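Local coordinates for ABC transporter substrate-binding protein (Streptococcus pneumoniae, PDB 4OHN) that binds histidine and probably delivers it as the solute-binding component of an ABC uptake transporter, at residues S7-S12 with K214-L219; D25-P30 with Y158-E163; G84-D89 with E204-A209; G115-K120 with D195-T200. One frame throughout, in Å; residues are numbered along the deposited sequence. Where two conformers were deposited one is given.

Interaction 1: S7-S12 with K214-L219; sequences SGDNWS and KEDTTL
Asp9 reaches over to Thr218 at the place where the start of helix 11-17 meets the first turn of helix 217-232, on the outer part of a periplasmic-binding-protein fold of solute-binding family 3. With CG anti to the backbone N (chi1 -161°), the Asp9 carboxylate is carried over the start of helix 217-232, where both of its oxygens bind one residue. Thr218 N donates to Asp9 OD1 over 2.9 Å in a nearly straight bond that uses the syn lone pair. Thr218 OG1 donates a hydrogen bond to Asp9 OD2 at 2.8 Å, again on the syn side but 20° out of the carboxylate plane. A carboxylate so placed at a helix N terminus would probably be stabilised by the N-H groups of the first turn.

The contact is reciprocal, since Asp216 OD1 accepts from Asn10 N over 2.9 Å just before helix 11-17, while its OD2 is bound by Tyr14. The two carboxylates would be expected to repel each other; a water beside them donates to Asp216 OD1 and accepts from Leu219 N.

Beyond the polar part, the Trp11 and Thr218 side chains cross at about a right angle, CG2 of Thr218 lying 3.5 Å from Trp11 CB. The indole also packs edge-to-face with Tyr55, and Leu219 CD1 sits at the indole edge, near its plane, 3.9 Å from Trp11 CZ3.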
loop_
_atom_site.group_PDB
_atom_site.type_symbol
_atom_site.label_atom_id
_atom_site.label_comp_id
_atom_site.label_asym_id
_atom_site.label_seq_id
_atom_site.Cartn_x
_atom_site.Cartn_y
_atom_site.Cartn_z
ATOM N N SER A 7 20.917 17.816 10.895
ATOM C CA SER A 7 19.744 18.534 11.395
ATOM C C SER A 7 18.416 17.786 11.202
ATOM O O SER A 7 17.543 17.826 12.072
ATOM C CB SER A 7 19.665 19.918 10.744
ATOM O OG SER A 7 19.656 19.818 9.330
ATOM N N GLY A 8 18.273 17.110 10.065
ATOM C CA GLY A 8 17.049 16.406 9.729
ATOM C C GLY A 8 17.000 14.967 10.215
ATOM O O GLY A 8 16.031 14.254 9.951
ATOM N N ASP A 9 18.013 14.536 10.971
ATOM C CA ASP A 9 18.075 13.188 11.571
ATOM C C ASP A 9 17.429 13.224 12.970
ATOM O O ASP A 9 18.137 13.377 13.978
ATOM C CB ASP A 9 19.548 12.727 11.627
ATOM C CG ASP A 9 19.727 11.197 11.796
ATOM O OD1 ASP A 9 18.798 10.417 11.535
ATOM O OD2 ASP A 9 20.836 10.756 12.163
ATOM N N ASN A 10 16.100 13.070 13.019
ATOM C CA ASN A 10 15.270 13.402 14.168
ATOM C C ASN A 10 15.028 12.279 15.146
ATOM O O ASN A 10 14.166 12.396 16.017
ATOM C CB ASN A 10 13.900 13.899 13.691
ATOM C CG ASN A 10 13.972 15.200 12.930
ATOM O OD1 ASN A 10 14.939 15.946 13.042
ATOM N ND2 ASN A 10 12.928 15.489 12.158
ATOM N N TRP A 11 15.779 11.187 15.017
ATOM C CA TRP A 11 15.607 10.057 15.918
ATOM C C TRP A 11 15.549 10.471 17.388
ATOM O O TRP A 11 14.680 10.021 18.125
ATOM C CB TRP A 11 16.702 8.980 15.717
ATOM C CG TRP A 11 16.544 7.916 16.744
ATOM C CD1 TRP A 11 17.307 7.728 17.859
ATOM C CD2 TRP A 11 15.508 6.930 16.800
ATOM N NE1 TRP A 11 16.813 6.691 18.599
ATOM C CE2 TRP A 11 15.705 6.182 17.974
ATOM C CE3 TRP A 11 14.434 6.607 15.966
ATOM C CZ2 TRP A 11 14.867 5.128 18.330
ATOM C CZ3 TRP A 11 13.606 5.576 16.325
ATOM C CH2 TRP A 11 13.829 4.841 17.497
ATOM N N SER A 12 16.463 11.328 17.807
ATOM C CA SER A 12 16.527 11.691 19.216
ATOM C C SER A 12 15.234 12.363 19.680
ATOM O O SER A 12 14.835 12.196 20.831
ATOM C CB SER A 12 17.746 12.572 19.536
ATOM O OG SER A 12 17.643 13.846 18.933
ATOM N N LYS A 214 14.518 11.632 3.570
ATOM C CA LYS A 214 15.868 11.134 3.302
ATOM C C LYS A 214 16.830 11.347 4.458
ATOM O O LYS A 214 17.698 10.511 4.711
ATOM C CB LYS A 214 16.421 11.767 2.027
ATOM C CG LYS A 214 15.715 11.258 0.795
ATOM C CD LYS A 214 16.418 11.703 -0.462
ATOM C CE LYS A 214 15.904 10.943 -1.660
ATOM N NZ LYS A 214 16.632 11.332 -2.896
ATOM N N GLU A 215 16.680 12.450 5.181
ATOM C CA GLU A 215 17.607 12.786 6.238
ATOM C C GLU A 215 17.421 11.972 7.519
ATOM O O GLU A 215 18.296 11.980 8.391
ATOM C CB GLU A 215 17.476 14.276 6.569
ATOM C CG GLU A 215 17.689 15.238 5.363
ATOM C CD GLU A 215 16.589 15.195 4.251
ATOM O OE1 GLU A 215 15.366 14.957 4.502
ATOM O OE2 GLU A 215 16.973 15.426 3.084
ATOM N N ASP A 216 16.284 11.290 7.645
ATOM C CA ASP A 216 15.965 10.514 8.844
ATOM C C ASP A 216 16.629 9.112 8.822
ATOM O O ASP A 216 15.957 8.058 8.918
ATOM C CB ASP A 216 14.445 10.441 9.011
ATOM C CG ASP A 216 13.924 11.207 10.225
ATOM O OD1 ASP A 216 14.642 11.354 11.234
ATOM O OD2 ASP A 216 12.740 11.629 10.204
ATOM N N THR A 217 17.958 9.109 8.727
ATOM C CA THR A 217 18.698 7.876 8.494
ATOM C C THR A 217 18.718 6.962 9.713
ATOM O O THR A 217 18.663 5.734 9.588
ATOM C CB THR A 217 20.136 8.168 8.029
ATOM O OG1 THR A 217 20.767 9.027 8.982
ATOM C CG2 THR A 217 20.135 8.859 6.687
ATOM N N THR A 218 18.781 7.538 10.898
ATOM C CA THR A 218 18.812 6.727 12.101
ATOM C C THR A 218 17.470 6.012 12.298
ATOM O O THR A 218 17.427 4.833 12.625
ATOM C CB THR A 218 19.138 7.578 13.316
ATOM O OG1 THR A 218 20.431 8.149 13.139
ATOM C CG2 THR A 218 19.164 6.742 14.567
ATOM N N LEU A 219 16.375 6.729 12.100
ATOM C CA LEU A 219 15.032 6.159 12.152
ATOM C C LEU A 219 14.901 4.922 11.259
ATOM O O LEU A 219 14.366 3.900 11.684
ATOM C CB LEU A 219 14.031 7.254 11.761
ATOM C CG LEU A 219 12.588 6.823 11.574
ATOM C CD1 LEU A 219 12.018 6.202 12.849
ATOM C CD2 LEU A 219 11.767 8.008 11.129
HETATM O O HOH W 1 16.478 9.621 12.181
#

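Interaction 2: D25-P30 with Y158-E163; sequences DSTFVP and YQTFNE. With HIS (histidine), chain B.
Thr160, the N-cap of helix 161-169, faces Thr27 across the cleft between the two lobes of this periplasmic-binding-protein fold, closed here round the bound histidine. Its OG1 accepts from Glu163 N, while its CB packs 3.7 Å from Thr27 OG1. That hydroxyl donates to Asp25 OD1, which also takes Thr27 N, closing an Asx turn; both donors come from the same face of the carboxylate plane.

Phe161 follows. Its backbone N donates to a water that in turn donates to Asp25 OD2 and Thr27 OG1, a polar bridge from the helix start to the opposite lobe. Phe161 CE2 lies at the edge of the Phe28 ring, 3.9 Å from CE1, and CB of the ligand lies at the edge of the Phe161 ring. Phe28, with CG anti to its N (chi1 -164°), lays one face against the ligand imidazole, whose NE2 is 3.4 Å from Phe28 CG.

Asn162 runs past Thr27 in the opposite direction, its OD1 bonded to Tyr182 and its ND2 linked through a second water to Thr27 O.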
loop_
_atom_site.group_PDB
_atom_site.type_symbol
_atom_site.label_atom_id
_atom_site.label_comp_id
_atom_site.label_asym_id
_atom_site.label_seq_id
_atom_site.Cartn_x
_atom_site.Cartn_y
_atom_site.Cartn_z
ATOM N N ASP A 25 -3.306 5.835 4.151
ATOM C CA ASP A 25 -4.613 5.847 3.500
ATOM C C ASP A 25 -5.496 4.920 4.340
ATOM O O ASP A 25 -5.282 3.706 4.354
ATOM C CB ASP A 25 -4.425 5.303 2.068
ATOM C CG ASP A 25 -5.721 4.986 1.314
ATOM O OD1 ASP A 25 -6.859 5.082 1.869
ATOM O OD2 ASP A 25 -5.582 4.579 0.127
ATOM N N SER A 26 -6.473 5.481 5.043
ATOM C CA SER A 26 -7.271 4.707 5.986
ATOM C C SER A 26 -8.342 3.841 5.346
ATOM O O SER A 26 -9.183 3.299 6.051
ATOM C CB SER A 26 -7.887 5.612 7.043
ATOM O OG SER A 26 -8.801 6.472 6.419
ATOM N N THR A 27 -8.288 3.672 4.026
ATOM C CA THR A 27 -9.082 2.646 3.365
ATOM C C THR A 27 -8.254 1.458 2.897
ATOM O O THR A 27 -8.824 0.512 2.366
ATOM C CB THR A 27 -9.830 3.190 2.134
ATOM O OG1 THR A 27 -8.930 3.530 1.062
ATOM C CG2 THR A 27 -10.679 4.382 2.459
ATOM N N PHE A 28 -6.928 1.480 3.065
ATOM C CA PHE A 28 -6.095 0.486 2.376
ATOM C C PHE A 28 -5.986 -0.839 3.148
ATOM O O PHE A 28 -5.023 -1.099 3.866
ATOM C CB PHE A 28 -4.729 1.061 2.027
ATOM C CG PHE A 28 -3.994 0.230 0.994
ATOM C CD1 PHE A 28 -4.349 0.290 -0.330
ATOM C CD2 PHE A 28 -2.980 -0.625 1.360
ATOM C CE1 PHE A 28 -3.710 -0.479 -1.280
ATOM C CE2 PHE A 28 -2.331 -1.400 0.408
ATOM C CZ PHE A 28 -2.705 -1.328 -0.918
ATOM N N VAL A 29 -6.986 -1.686 2.963
ATOM C CA VAL A 29 -7.009 -3.006 3.573
ATOM C C VAL A 29 -5.995 -3.914 2.897
ATOM O O VAL A 29 -5.685 -3.748 1.721
ATOM C CB VAL A 29 -8.395 -3.684 3.462
ATOM C CG1 VAL A 29 -9.459 -2.903 4.193
ATOM C CG2 VAL A 29 -8.825 -3.885 1.991
ATOM N N PRO A 30 -5.457 -4.900 3.621
ATOM C CA PRO A 30 -5.575 -5.122 5.057
ATOM C C PRO A 30 -4.437 -4.446 5.819
ATOM O O PRO A 30 -4.115 -4.879 6.925
ATOM C CB PRO A 30 -5.412 -6.635 5.152
ATOM C CG PRO A 30 -4.382 -6.929 4.124
ATOM C CD PRO A 30 -4.600 -5.923 2.995
ATOM N N TYR A 158 -9.214 7.839 -9.009
ATOM C CA TYR A 158 -9.948 7.823 -7.749
ATOM C C TYR A 158 -8.995 8.071 -6.590
ATOM O O TYR A 158 -7.840 7.587 -6.586
ATOM C CB TYR A 158 -10.587 6.444 -7.542
ATOM C CG TYR A 158 -11.578 6.109 -8.638
ATOM C CD1 TYR A 158 -12.903 6.519 -8.537
ATOM C CD2 TYR A 158 -11.182 5.450 -9.776
ATOM C CE1 TYR A 158 -13.808 6.261 -9.527
ATOM C CE2 TYR A 158 -12.095 5.171 -10.776
ATOM C CZ TYR A 158 -13.390 5.583 -10.641
ATOM O OH TYR A 158 -14.269 5.316 -11.665
ATOM N N GLN A 159 -9.456 8.791 -5.584
ATOM C CA GLN A 159 -8.651 8.997 -4.385
ATOM C C GLN A 159 -8.410 7.685 -3.642
ATOM O O GLN A 159 -7.302 7.442 -3.147
ATOM C CB GLN A 159 -9.295 10.002 -3.441
ATOM C CG GLN A 159 -8.323 10.526 -2.391
ATOM C CD GLN A 159 -8.972 11.283 -1.245
ATOM O OE1 GLN A 159 -8.356 12.164 -0.649
ATOM N NE2 GLN A 159 -10.219 10.952 -0.931
ATOM N N THR A 160 -9.441 6.853 -3.570
ATOM C CA THR A 160 -9.410 5.582 -2.824
ATOM C C THR A 160 -9.836 4.427 -3.713
ATOM O O THR A 160 -10.650 4.571 -4.640
ATOM C CB THR A 160 -10.367 5.576 -1.608
ATOM O OG1 THR A 160 -11.740 5.553 -2.035
ATOM C CG2 THR A 160 -10.083 6.768 -0.713
ATOM N N PHE A 161 -9.322 3.241 -3.410
ATOM C CA PHE A 161 -9.767 2.045 -4.103
ATOM C C PHE A 161 -11.228 1.704 -3.805
ATOM O O PHE A 161 -11.901 1.096 -4.659
ATOM C CB PHE A 161 -8.832 0.881 -3.779
ATOM C CG PHE A 161 -7.538 0.921 -4.545
ATOM C CD1 PHE A 161 -7.532 0.895 -5.929
ATOM C CD2 PHE A 161 -6.330 0.963 -3.884
ATOM C CE1 PHE A 161 -6.347 0.894 -6.627
ATOM C CE2 PHE A 161 -5.147 0.970 -4.580
ATOM C CZ PHE A 161 -5.152 0.946 -5.945
ATOM N N ASN A 162 -11.736 2.066 -2.634
ATOM C CA ASN A 162 -13.113 1.714 -2.307
ATOM C C ASN A 162 -14.083 2.340 -3.286
ATOM O O ASN A 162 -15.030 1.699 -3.748
ATOM C CB ASN A 162 -13.445 2.119 -0.890
ATOM C CG ASN A 162 -12.551 1.468 0.100
ATOM O OD1 ASN A 162 -11.340 1.629 0.023
ATOM N ND2 ASN A 162 -13.117 0.709 1.009
ATOM N N GLU A 163 -13.861 3.602 -3.616
ATOM C CA GLU A 163 -14.705 4.257 -4.600
ATOM C C GLU A 163 -14.546 3.621 -5.961
ATOM O O GLU A 163 -15.523 3.416 -6.675
ATOM C CB GLU A 163 -14.385 5.751 -4.682
ATOM C CG GLU A 163 -15.341 6.475 -5.597
ATOM C CD GLU A 163 -14.915 7.876 -5.966
ATOM O OE1 GLU A 163 -13.873 8.371 -5.475
ATOM O OE2 GLU A 163 -15.659 8.513 -6.749
HETATM N N HIS B . 0.855 0.138 -2.992
HETATM C CA HIS B . 0.280 1.347 -3.630
HETATM C C HIS B . 1.143 2.559 -3.361
HETATM O O HIS B . 2.155 2.440 -2.632
HETATM C CB HIS B . -1.205 1.565 -3.255
HETATM C CG HIS B . -1.492 2.135 -1.896
HETATM N ND1 HIS B . -2.543 3.016 -1.700
HETATM C CD2 HIS B . -0.970 1.902 -0.666
HETATM C CE1 HIS B . -2.629 3.319 -0.420
HETATM N NE2 HIS B . -1.690 2.651 0.233
HETATM O OXT HIS B . 0.803 3.633 -3.902
HETATM O O HOH W 2 -7.506 2.911 -1.159
HETATM O O HOH W 3 -11.453 0.057 3.366
#

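Interaction 3: G84-D89 with E204-A209; sequences GYSATD and ETEAFA. With HIS (histidine), chain B; ACT (acetate ion), chain D.
Backbone hydrogen bonds join Ser86 to Phe208 in a single beta bridge: Ala87 N donates to Ala207 O over 2.9 Å, almost straight, and Ala209 N donates to Tyr85 O over 3.0 Å. Waters extend the pairing at both ends, one between Tyr85 N and Ala209 O, the other between Ala207 N and Ala87 O.

Among side chains, Ser86 OG donates to Glu206 OE1 at 2.7 Å, approaching from well above the carboxylate plane. Gln106 and Asn104 also bind this oxygen, which probably fixes the carboxylate firmly. The pairing builds one wall of the histidine site in this type of periplasmic-binding-protein fold. The ligand amino group donates to Gly84 O and to Ser86 OG, at 2.8 and 2.9 Å from its N, and Ser86 N donates to the ligand carboxylate O in a straight 3.0 Å bond.

Apolar contact centres on Phe208. Gly84 CA sits over the middle of its ring, 3.5 Å from the centroid, in a CH-pi contact. Ala87 CB meets Ala209 CB at 4.0 Å.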
loop_
_atom_site.group_PDB
_atom_site.type_symbol
_atom_site.label_atom_id
_atom_site.label_comp_id
_atom_site.label_asym_id
_atom_site.label_seq_id
_atom_site.Cartn_x
_atom_site.Cartn_y
_atom_site.Cartn_z
ATOM N N GLY A 84 1.216 -0.270 3.155
ATOM C CA GLY A 84 1.427 -0.933 1.880
ATOM C C GLY A 84 2.086 -0.013 0.868
ATOM O O GLY A 84 1.659 0.054 -0.295
ATOM N N TYR A 85 3.136 0.674 1.314
ATOM C CA TYR A 85 3.785 1.684 0.493
ATOM C C TYR A 85 4.826 1.005 -0.403
ATOM O O TYR A 85 5.864 0.519 0.073
ATOM C CB TYR A 85 4.406 2.745 1.393
ATOM C CG TYR A 85 4.976 3.985 0.735
ATOM C CD1 TYR A 85 4.344 4.622 -0.325
ATOM C CD2 TYR A 85 6.122 4.568 1.234
ATOM C CE1 TYR A 85 4.858 5.789 -0.876
ATOM C CE2 TYR A 85 6.639 5.724 0.691
ATOM C CZ TYR A 85 6.010 6.328 -0.363
ATOM O OH TYR A 85 6.564 7.463 -0.872
ATOM N N SER A 86 4.574 0.975 -1.704
ATOM C CA SER A 86 5.445 0.277 -2.646
ATOM C C SER A 86 6.748 1.022 -2.854
ATOM O O SER A 86 6.753 2.222 -3.161
ATOM C CB SER A 86 4.728 0.112 -3.976
ATOM O OG SER A 86 3.534 -0.630 -3.764
ATOM N N ALA A 87 7.855 0.302 -2.692
ATOM C CA ALA A 87 9.197 0.874 -2.813
ATOM C C ALA A 87 9.646 0.839 -4.249
ATOM O O ALA A 87 10.162 -0.175 -4.726
ATOM C CB ALA A 87 10.180 0.118 -1.922
ATOM N N THR A 88 9.435 1.945 -4.944
ATOM C CA THR A 88 9.725 2.044 -6.372
ATOM C C THR A 88 10.915 2.954 -6.627
ATOM O O THR A 88 11.245 3.801 -5.809
ATOM C CB THR A 88 8.517 2.605 -7.133
ATOM O OG1 THR A 88 8.335 3.974 -6.779
ATOM C CG2 THR A 88 7.244 1.825 -6.799
ATOM N N ASP A 89 11.557 2.782 -7.780
ATOM C CA ASP A 89 12.702 3.606 -8.135
ATOM C C ASP A 89 12.357 5.077 -8.168
ATOM O O ASP A 89 13.125 5.904 -7.706
ATOM C CB ASP A 89 13.246 3.210 -9.509
ATOM C CG ASP A 89 14.009 1.901 -9.487
ATOM O OD1 ASP A 89 14.321 1.398 -8.389
ATOM O OD2 ASP A 89 14.313 1.382 -10.580
ATOM N N GLU A 204 6.085 -5.777 -13.184
ATOM C CA GLU A 204 7.033 -6.440 -12.309
ATOM C C GLU A 204 6.535 -6.394 -10.871
ATOM O O GLU A 204 5.838 -5.468 -10.466
ATOM C CB GLU A 204 8.448 -5.871 -12.425
ATOM C CG GLU A 204 9.505 -6.776 -11.789
ATOM C CD GLU A 204 9.371 -8.229 -12.225
ATOM O OE1 GLU A 204 9.456 -8.492 -13.444
ATOM O OE2 GLU A 204 9.156 -9.102 -11.354
ATOM N N THR A 205 6.910 -7.385 -10.085
ATOM C CA THR A 205 6.505 -7.403 -8.695
ATOM C C THR A 205 6.954 -6.134 -7.965
ATOM O O THR A 205 7.905 -5.454 -8.362
ATOM C CB THR A 205 7.064 -8.634 -7.977
ATOM O OG1 THR A 205 8.491 -8.650 -8.099
ATOM C CG2 THR A 205 6.489 -9.901 -8.587
ATOM N N GLU A 206 6.220 -5.810 -6.911
ATOM C CA GLU A 206 6.582 -4.750 -5.999
ATOM C C GLU A 206 6.968 -5.377 -4.643
ATOM O O GLU A 206 6.742 -6.569 -4.373
ATOM C CB GLU A 206 5.405 -3.769 -5.799
ATOM C CG GLU A 206 5.049 -2.865 -7.020
ATOM C CD GLU A 206 3.844 -1.956 -6.776
ATOM O OE1 GLU A 206 3.098 -2.246 -5.829
ATOM O OE2 GLU A 206 3.650 -0.955 -7.513
ATOM N N ALA A 207 7.559 -4.546 -3.802
ATOM C CA ALA A 207 7.682 -4.824 -2.381
ATOM C C ALA A 207 7.256 -3.601 -1.595
ATOM O O ALA A 207 7.466 -2.464 -2.012
ATOM C CB ALA A 207 9.089 -5.220 -2.026
ATOM N N PHE A 208 6.657 -3.862 -0.444
ATOM C CA PHE A 208 6.278 -2.824 0.491
ATOM C C PHE A 208 7.432 -2.527 1.433
ATOM O O PHE A 208 8.150 -3.427 1.885
ATOM C CB PHE A 208 5.103 -3.283 1.357
ATOM C CG PHE A 208 3.788 -3.484 0.624
ATOM C CD1 PHE A 208 3.465 -2.805 -0.534
ATOM C CD2 PHE A 208 2.825 -4.326 1.176
ATOM C CE1 PHE A 208 2.236 -2.990 -1.145
ATOM C CE2 PHE A 208 1.604 -4.504 0.564
ATOM C CZ PHE A 208 1.308 -3.839 -0.592
ATOM N N ALA A 209 7.612 -1.254 1.749
ATOM C CA ALA A 209 8.601 -0.821 2.721
ATOM C C ALA A 209 8.048 0.428 3.408
ATOM O O ALA A 209 6.958 0.921 3.099
ATOM C CB ALA A 209 9.948 -0.538 2.042
HETATM N N HIS B . 0.855 0.138 -2.992
HETATM C CA HIS B . 0.280 1.347 -3.630
HETATM C C HIS B . 1.143 2.559 -3.361
HETATM O O HIS B . 2.155 2.440 -2.632
HETATM C CB HIS B . -1.205 1.565 -3.255
HETATM C CG HIS B . -1.492 2.135 -1.896
HETATM N ND1 HIS B . -2.543 3.016 -1.700
HETATM C CD2 HIS B . -0.970 1.902 -0.666
HETATM C CE1 HIS B . -2.629 3.319 -0.420
HETATM N NE2 HIS B . -1.690 2.651 0.233
HETATM O OXT HIS B . 0.803 3.633 -3.902
HETATM C C ACT D . 5.823 9.614 -3.444
HETATM O O ACT D . 5.248 8.687 -2.859
HETATM O OXT ACT D . 5.254 10.018 -4.480
HETATM C CH3 ACT D . 7.109 10.186 -2.930
HETATM O O HOH W 4 4.311 0.452 3.939
HETATM O O HOH W 5 9.371 -2.741 -5.057
#

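Interaction 4: G115-K120 with D195-T200; sequences GITTAK and DYNVFT. With ACT (acetate ion), chain C.
Phe199 lays one ring face on the Thr117 backbone, joining strand 196-200 of the mixed sheet to the loop that follows strand 102-111, in the lobe of this periplasmic-binding-protein fold away from the chain termini. Its CG stands between the backbone N and the carbonyl carbon (chi1 54°), a first torsion that lifts the ring toward the loop. Thr117 C lies over that face, displaced toward the rim and 3.5 Å from Phe199 CZ. Ile116 adds its CG2 at 4.2 Å from Phe199 CZ.

Asn197 points the same way from the strand, two residues earlier. Its side chain crosses that of Thr117 obliquely, with Thr117 CG2 3.6 Å from Asn197 ND2. The amide OD1 is taken up by Lys112, and Thr110 OG1 also binds Ile116 O, so this carbonyl has two donors. The second is Asn197 ND2, which reaches Ile116 O over 3.3 Å from above the carbonyl plane, bent to 139° at the hydrogen.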
loop_
_atom_site.group_PDB
_atom_site.type_symbol
_atom_site.label_atom_id
_atom_site.label_comp_id
_atom_site.label_asym_id
_atom_site.label_seq_id
_atom_site.Cartn_x
_atom_site.Cartn_y
_atom_site.Cartn_z
ATOM N N GLY A 115 -16.171 -11.463 -18.691
ATOM C CA GLY A 115 -15.386 -12.453 -19.401
ATOM C C GLY A 115 -13.945 -12.055 -19.659
ATOM O O GLY A 115 -13.264 -12.746 -20.399
ATOM N N ILE A 116 -13.483 -10.975 -19.023
ATOM C CA ILE A 116 -12.122 -10.456 -19.223
ATOM C C ILE A 116 -11.194 -11.069 -18.190
ATOM O O ILE A 116 -11.334 -10.814 -16.986
ATOM C CB ILE A 116 -12.080 -8.919 -19.077
ATOM C CG1 ILE A 116 -12.986 -8.255 -20.098
ATOM C CG2 ILE A 116 -10.641 -8.420 -19.219
ATOM C CD1 ILE A 116 -13.226 -6.777 -19.864
ATOM N N THR A 117 -10.241 -11.868 -18.652
ATOM C CA THR A 117 -9.260 -12.508 -17.784
ATOM C C THR A 117 -7.827 -12.245 -18.264
ATOM O O THR A 117 -6.884 -12.874 -17.802
ATOM C CB THR A 117 -9.467 -14.028 -17.699
ATOM O OG1 THR A 117 -9.300 -14.619 -18.991
ATOM C CG2 THR A 117 -10.880 -14.356 -17.161
ATOM N N THR A 118 -7.669 -11.324 -19.212
ATOM C CA THR A 118 -6.359 -10.978 -19.736
ATOM C C THR A 118 -6.359 -9.507 -20.100
ATOM O O THR A 118 -7.392 -8.970 -20.486
ATOM C CB THR A 118 -6.015 -11.851 -20.950
ATOM O OG1 THR A 118 -4.667 -11.578 -21.362
ATOM C CG2 THR A 118 -6.920 -11.599 -22.125
ATOM N N ALA A 119 -5.199 -8.863 -20.022
ATOM C CA ALA A 119 -5.074 -7.444 -20.368
ATOM C C ALA A 119 -5.522 -7.186 -21.796
ATOM O O ALA A 119 -6.123 -6.144 -22.073
ATOM C CB ALA A 119 -3.636 -6.993 -20.194
ATOM N N LYS A 120 -5.247 -8.069 -22.748
ATOM C CA LYS A 120 -5.633 -7.736 -24.113
ATOM C C LYS A 120 -7.134 -7.619 -24.310
ATOM O O LYS A 120 -7.581 -6.929 -25.225
ATOM C CB LYS A 120 -4.979 -8.642 -25.147
ATOM C CG LYS A 120 -5.402 -10.057 -25.211
ATOM C CD LYS A 120 -4.497 -10.729 -26.243
ATOM C CE LYS A 120 -5.012 -12.066 -26.722
ATOM N NZ LYS A 120 -3.906 -12.866 -27.334
ATOM N N ASP A 195 -17.480 -13.156 -7.569
ATOM C CA ASP A 195 -18.096 -12.265 -8.550
ATOM C C ASP A 195 -17.054 -11.579 -9.430
ATOM O O ASP A 195 -17.416 -10.888 -10.383
ATOM C CB ASP A 195 -18.946 -11.170 -7.860
ATOM C CG ASP A 195 -20.221 -11.692 -7.220
ATOM O OD1 ASP A 195 -20.661 -12.812 -7.525
ATOM O OD2 ASP A 195 -20.785 -10.928 -6.405
ATOM N N TYR A 196 -15.761 -11.749 -9.143
ATOM C CA TYR A 196 -14.699 -10.985 -9.831
ATOM C C TYR A 196 -13.541 -11.876 -10.256
ATOM O O TYR A 196 -13.271 -12.902 -9.645
ATOM C CB TYR A 196 -14.170 -9.849 -8.911
ATOM C CG TYR A 196 -15.218 -8.805 -8.629
ATOM C CD1 TYR A 196 -16.061 -8.905 -7.542
ATOM C CD2 TYR A 196 -15.417 -7.738 -9.504
ATOM C CE1 TYR A 196 -17.066 -7.970 -7.335
ATOM C CE2 TYR A 196 -16.395 -6.810 -9.309
ATOM C CZ TYR A 196 -17.230 -6.928 -8.241
ATOM O OH TYR A 196 -18.223 -5.988 -8.071
ATOM N N ASN A 197 -12.871 -11.462 -11.329
ATOM C CA ASN A 197 -11.585 -12.018 -11.737
ATOM C C ASN A 197 -10.471 -11.124 -11.236
ATOM O O ASN A 197 -10.608 -9.902 -11.285
ATOM C CB ASN A 197 -11.506 -12.102 -13.263
ATOM C CG ASN A 197 -12.513 -13.043 -13.853
ATOM O OD1 ASN A 197 -12.763 -14.128 -13.313
ATOM N ND2 ASN A 197 -13.108 -12.648 -14.970
ATOM N N VAL A 198 -9.394 -11.721 -10.764
ATOM C CA VAL A 198 -8.238 -11.002 -10.235
ATOM C C VAL A 198 -7.016 -11.626 -10.869
ATOM O O VAL A 198 -6.770 -12.821 -10.687
ATOM C CB VAL A 198 -8.155 -11.160 -8.688
ATOM C CG1 VAL A 198 -6.986 -10.353 -8.136
ATOM C CG2 VAL A 198 -9.475 -10.734 -8.008
ATOM N N PHE A 199 -6.250 -10.858 -11.644
ATOM C CA PHE A 199 -5.141 -11.451 -12.375
ATOM C C PHE A 199 -4.029 -10.457 -12.656
ATOM O O PHE A 199 -4.264 -9.273 -12.870
ATOM C CB PHE A 199 -5.631 -12.084 -13.691
ATOM C CG PHE A 199 -6.412 -11.137 -14.563
ATOM C CD1 PHE A 199 -7.778 -10.946 -14.361
ATOM C CD2 PHE A 199 -5.795 -10.447 -15.595
ATOM C CE1 PHE A 199 -8.501 -10.065 -15.142
ATOM C CE2 PHE A 199 -6.526 -9.569 -16.378
ATOM C CZ PHE A 199 -7.871 -9.392 -16.158
ATOM N N THR A 200 -2.795 -10.945 -12.655
ATOM C CA THR A 200 -1.660 -10.096 -13.007
ATOM C C THR A 200 -1.634 -9.884 -14.518
ATOM O O THR A 200 -2.210 -10.624 -15.291
ATOM C CB THR A 200 -0.340 -10.661 -12.463
ATOM O OG1 THR A 200 -0.190 -11.995 -12.932
ATOM C CG2 THR A 200 -0.284 -10.639 -10.914
HETATM C C ACT C . -17.654 -4.899 -5.039
HETATM O O ACT C . -18.599 -5.512 -5.593
HETATM O OXT ACT C . -17.806 -4.611 -3.827
HETATM C CH3 ACT C . -16.423 -4.557 -5.807
#

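Overall arrangement
From the N terminus, the chain first passes segment 7-12, whose partner 214-219 comes only after strand 206-212; interaction 1 thus encloses the other three and ties the two helix starts together. Segment 25-30 then pairs with 158-163 in interaction 2, linking the two lobes across the cleft. Segment 84-89 begins interaction 3 within that loop and ends it at 204-209, beyond it, so interactions 2 and 3 cross; they touch each other and both contact the bound histidine. Interaction 4, from 115-120 to 195-200, lies within the span of interaction 3, crosses interaction 2, and shares its sheet with interaction 3. Interactions 1 and 4 have centres about 44 Å apart.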